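Local coordinates for hydrogenase maturation factor (PDB 3VTH), which probably transfers a carbamoyl group from carbamoyl phosphate to the C-terminal cysteine of HypE, using ATP, during maturation of [NiFe]-hydrogenases, at residues Glu260-Tyr265 with Leu304-Pro309. Numbering follows the deposited sequence.
With APC (diphosphomethylphosphonic acid adenosyl ester), chain F.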
loop_
_atom_site.group_PDB
_atom_site.type_symbol
_atom_site.label_atom_id
_atom_site.label_comp_id
_atom_site.label_asym_id
_atom_site.label_seq_id
_atom_site.Cartn_x
_atom_site.Cartn_y
_atom_site.Cartn_z
ATOM N N GLU A 260 -0.896 2.188 24.213
ATOM C CA GLU A 260 -0.757 1.434 25.459
ATOM C C GLU A 260 -1.259 -0.014 25.306
ATOM O O GLU A 260 -0.584 -0.948 25.734
ATOM C CB GLU A 260 -1.450 2.131 26.639
ATOM C CG GLU A 260 -1.028 1.543 27.996
ATOM C CD GLU A 260 -1.818 2.063 29.198
ATOM O OE1 GLU A 260 -2.952 2.568 29.043
ATOM O OE2 GLU A 260 -1.300 1.941 30.325
ATOM N N GLU A 261 -2.438 -0.192 24.707
ATOM C CA GLU A 261 -2.965 -1.528 24.467
ATOM C C GLU A 261 -2.044 -2.325 23.524
ATOM O O GLU A 261 -1.735 -3.480 23.789
ATOM C CB GLU A 261 -4.407 -1.481 23.939
ATOM C CG GLU A 261 -4.996 -2.872 23.717
ATOM C CD GLU A 261 -6.513 -2.926 23.630
ATOM O OE1 GLU A 261 -7.123 -2.286 22.744
ATOM O OE2 GLU A 261 -7.101 -3.654 24.454
ATOM N N VAL A 262 -1.589 -1.697 22.444
ATOM C CA VAL A 262 -0.716 -2.376 21.480
ATOM C C VAL A 262 0.547 -2.918 22.160
ATOM O O VAL A 262 0.959 -4.049 21.894
ATOM C CB VAL A 262 -0.350 -1.458 20.285
ATOM C CG1 VAL A 262 0.525 -2.196 19.271
ATOM C CG2 VAL A 262 -1.602 -0.961 19.600
ATOM N N LYS A 263 1.127 -2.121 23.062
ATOM C CA LYS A 263 2.374 -2.481 23.758
ATOM C C LYS A 263 2.234 -3.710 24.660
ATOM O O LYS A 263 3.250 -4.284 25.078
ATOM C CB LYS A 263 2.891 -1.309 24.602
ATOM C CG LYS A 263 3.282 -0.062 23.821
ATOM C CD LYS A 263 4.772 0.060 23.707
ATOM C CE LYS A 263 5.247 1.417 24.219
ATOM N NZ LYS A 263 4.744 2.558 23.397
ATOM N N LYS A 264 0.994 -4.101 24.966
ATOM C CA LYS A 264 0.744 -5.321 25.747
ATOM C C LYS A 264 1.011 -6.563 24.911
ATOM O O LYS A 264 1.319 -7.628 25.452
ATOM C CB LYS A 264 -0.702 -5.378 26.263
ATOM C CG LYS A 264 -0.950 -4.594 27.534
ATOM C CD LYS A 264 -2.443 -4.438 27.813
ATOM C CE LYS A 264 -2.667 -3.559 29.039
ATOM N NZ LYS A 264 -4.123 -3.347 29.341
ATOM N N TYR A 265 0.868 -6.415 23.597
ATOM C CA TYR A 265 0.944 -7.536 22.672
ATOM C C TYR A 265 2.144 -7.483 21.742
ATOM O O TYR A 265 2.489 -8.492 21.108
ATOM C CB TYR A 265 -0.318 -7.597 21.817
ATOM C CG TYR A 265 -1.593 -7.741 22.597
ATOM C CD1 TYR A 265 -2.051 -8.994 22.997
ATOM C CD2 TYR A 265 -2.355 -6.622 22.929
ATOM C CE1 TYR A 265 -3.235 -9.131 23.726
ATOM C CE2 TYR A 265 -3.550 -6.745 23.660
ATOM C CZ TYR A 265 -3.973 -8.001 24.047
ATOM O OH TYR A 265 -5.146 -8.128 24.738
ATOM N N LEU A 304 2.211 -9.283 14.367
ATOM C CA LEU A 304 0.790 -9.000 14.360
ATOM C C LEU A 304 0.581 -7.732 13.527
ATOM O O LEU A 304 1.392 -6.807 13.599
ATOM C CB LEU A 304 0.336 -8.748 15.800
ATOM C CG LEU A 304 -0.911 -9.346 16.454
ATOM C CD1 LEU A 304 -1.210 -10.800 16.046
ATOM C CD2 LEU A 304 -0.735 -9.240 18.001
ATOM N N GLY A 305 -0.504 -7.687 12.753
ATOM C CA GLY A 305 -0.881 -6.477 12.029
ATOM C C GLY A 305 -1.853 -5.707 12.895
ATOM O O GLY A 305 -2.929 -6.215 13.212
ATOM N N VAL A 306 -1.467 -4.498 13.301
ATOM C CA VAL A 306 -2.276 -3.722 14.248
ATOM C C VAL A 306 -2.576 -2.331 13.722
ATOM O O VAL A 306 -1.709 -1.683 13.163
ATOM C CB VAL A 306 -1.589 -3.612 15.639
ATOM C CG1 VAL A 306 -2.503 -2.913 16.651
ATOM C CG2 VAL A 306 -1.244 -4.999 16.163
ATOM N N MET A 307 -3.815 -1.888 13.910
ATOM C CA MET A 307 -4.208 -0.527 13.606
ATOM C C MET A 307 -4.903 0.109 14.809
ATOM O O MET A 307 -5.425 -0.582 15.713
ATOM C CB MET A 307 -5.150 -0.505 12.392
ATOM C CG MET A 307 -6.548 -1.097 12.695
ATOM S SD MET A 307 -7.541 -1.451 11.226
ATOM C CE MET A 307 -7.006 -0.117 10.160
ATOM N N LEU A 308 -4.925 1.431 14.806
ATOM C CA LEU A 308 -5.638 2.190 15.823
ATOM C C LEU A 308 -6.959 2.663 15.213
ATOM O O LEU A 308 -7.144 2.545 14.009
ATOM C CB LEU A 308 -4.772 3.377 16.277
ATOM C CG LEU A 308 -3.448 3.012 16.964
ATOM C CD1 LEU A 308 -2.667 4.261 17.387
ATOM C CD2 LEU A 308 -3.685 2.107 18.180
ATOM N N PRO A 309 -7.882 3.197 16.036
ATOM C CA PRO A 309 -9.138 3.742 15.510
ATOM C C PRO A 309 -8.871 4.822 14.453
ATOM O O PRO A 309 -7.903 5.599 14.602
ATOM C CB PRO A 309 -9.774 4.388 16.744
ATOM C CG PRO A 309 -9.273 3.592 17.892
ATOM C CD PRO A 309 -7.829 3.269 17.510
HETATM P PG APC F . -9.418 -11.458 1.108
HETATM O O1G APC F . -10.165 -10.280 1.678
HETATM O O2G APC F . -9.451 -12.657 2.024
HETATM O O3G APC F . -9.776 -11.798 -0.310
HETATM P PB APC F . -7.029 -10.031 1.859
HETATM O O1B APC F . -7.492 -8.678 1.418
HETATM O O2B APC F . -5.564 -10.323 1.603
HETATM O O3B APC F . -7.846 -11.109 0.988
HETATM P PA APC F . -7.744 -8.900 4.704
HETATM O O1A APC F . -7.915 -9.443 6.103
HETATM O O2A APC F . -8.841 -8.021 4.224
HETATM C C3A APC F . -7.459 -10.341 3.604
HETATM O "O5'" APC F . -6.413 -7.998 4.596
HETATM C "C5'" APC F . -5.446 -7.876 5.636
HETATM C "C4'" APC F . -4.056 -7.950 5.009
HETATM O "O4'" APC F . -3.115 -7.700 6.060
HETATM C "C3'" APC F . -3.779 -9.354 4.465
HETATM O "O3'" APC F . -3.088 -9.312 3.205
HETATM C "C2'" APC F . -2.852 -9.957 5.501
HETATM O "O2'" APC F . -2.037 -11.017 4.966
HETATM C "C1'" APC F . -2.125 -8.726 6.038
HETATM N N9 APC F . -1.673 -9.069 7.382
HETATM C C8 APC F . -2.421 -9.150 8.516
HETATM N N7 APC F . -1.643 -9.550 9.553
HETATM C C5 APC F . -0.393 -9.730 9.074
HETATM C C6 APC F . 0.916 -10.154 9.618
HETATM N N6 APC F . 1.058 -10.464 10.923
HETATM N N1 APC F . 1.965 -10.214 8.769
HETATM C C2 APC F . 1.858 -9.893 7.463
HETATM N N3 APC F . 0.709 -9.508 6.884
HETATM C C4 APC F . -0.420 -9.411 7.639
#
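V262 meets V306 where helix 259-265 packs on one face of the twisted mixed sheet of the YrdC-like (telomere recombination) domain. Three residue pairs, all apolar, define the fit, and no hydrogen bond crosses it. The main bump is V262: its CG2 sits in a hollow between V306 CG1, 3.6 Å away, and L308 CD2, 4.0 Å away, so this one methyl touches both residues. The two valines reach for each other tip to tip, while V262 and L308 cross at about a right angle. V306 sets its CG1 anti to its backbone N (chi1 -175°), the branch that also comes within 4.1 Å of V262 CG1; a single strand methyl therefore faces both methyls of the helix residue. L286 of strand 283-287, touching both valines, lines that hollow as well, and L308 also packs on L276 and L277 of helix 270-277.

Three residues on, Y265 makes the second, looser contact with its CB alone; its ring leads away from the strand, and the side chain also touches L293. All five touching residues are buried. Alternation along the strand separates two jobs: L304 and V306 direct their CB atoms to the helix, whereas G305 backs onto the nucleotide analogue APC, with its N 3.7 Å from APC N6. L304 belongs to both sides, because its CA is likewise 3.7 Å from APC N6 while its side chain turns to the helix, ending with CD2 at 4.2 Å from Y265 CB.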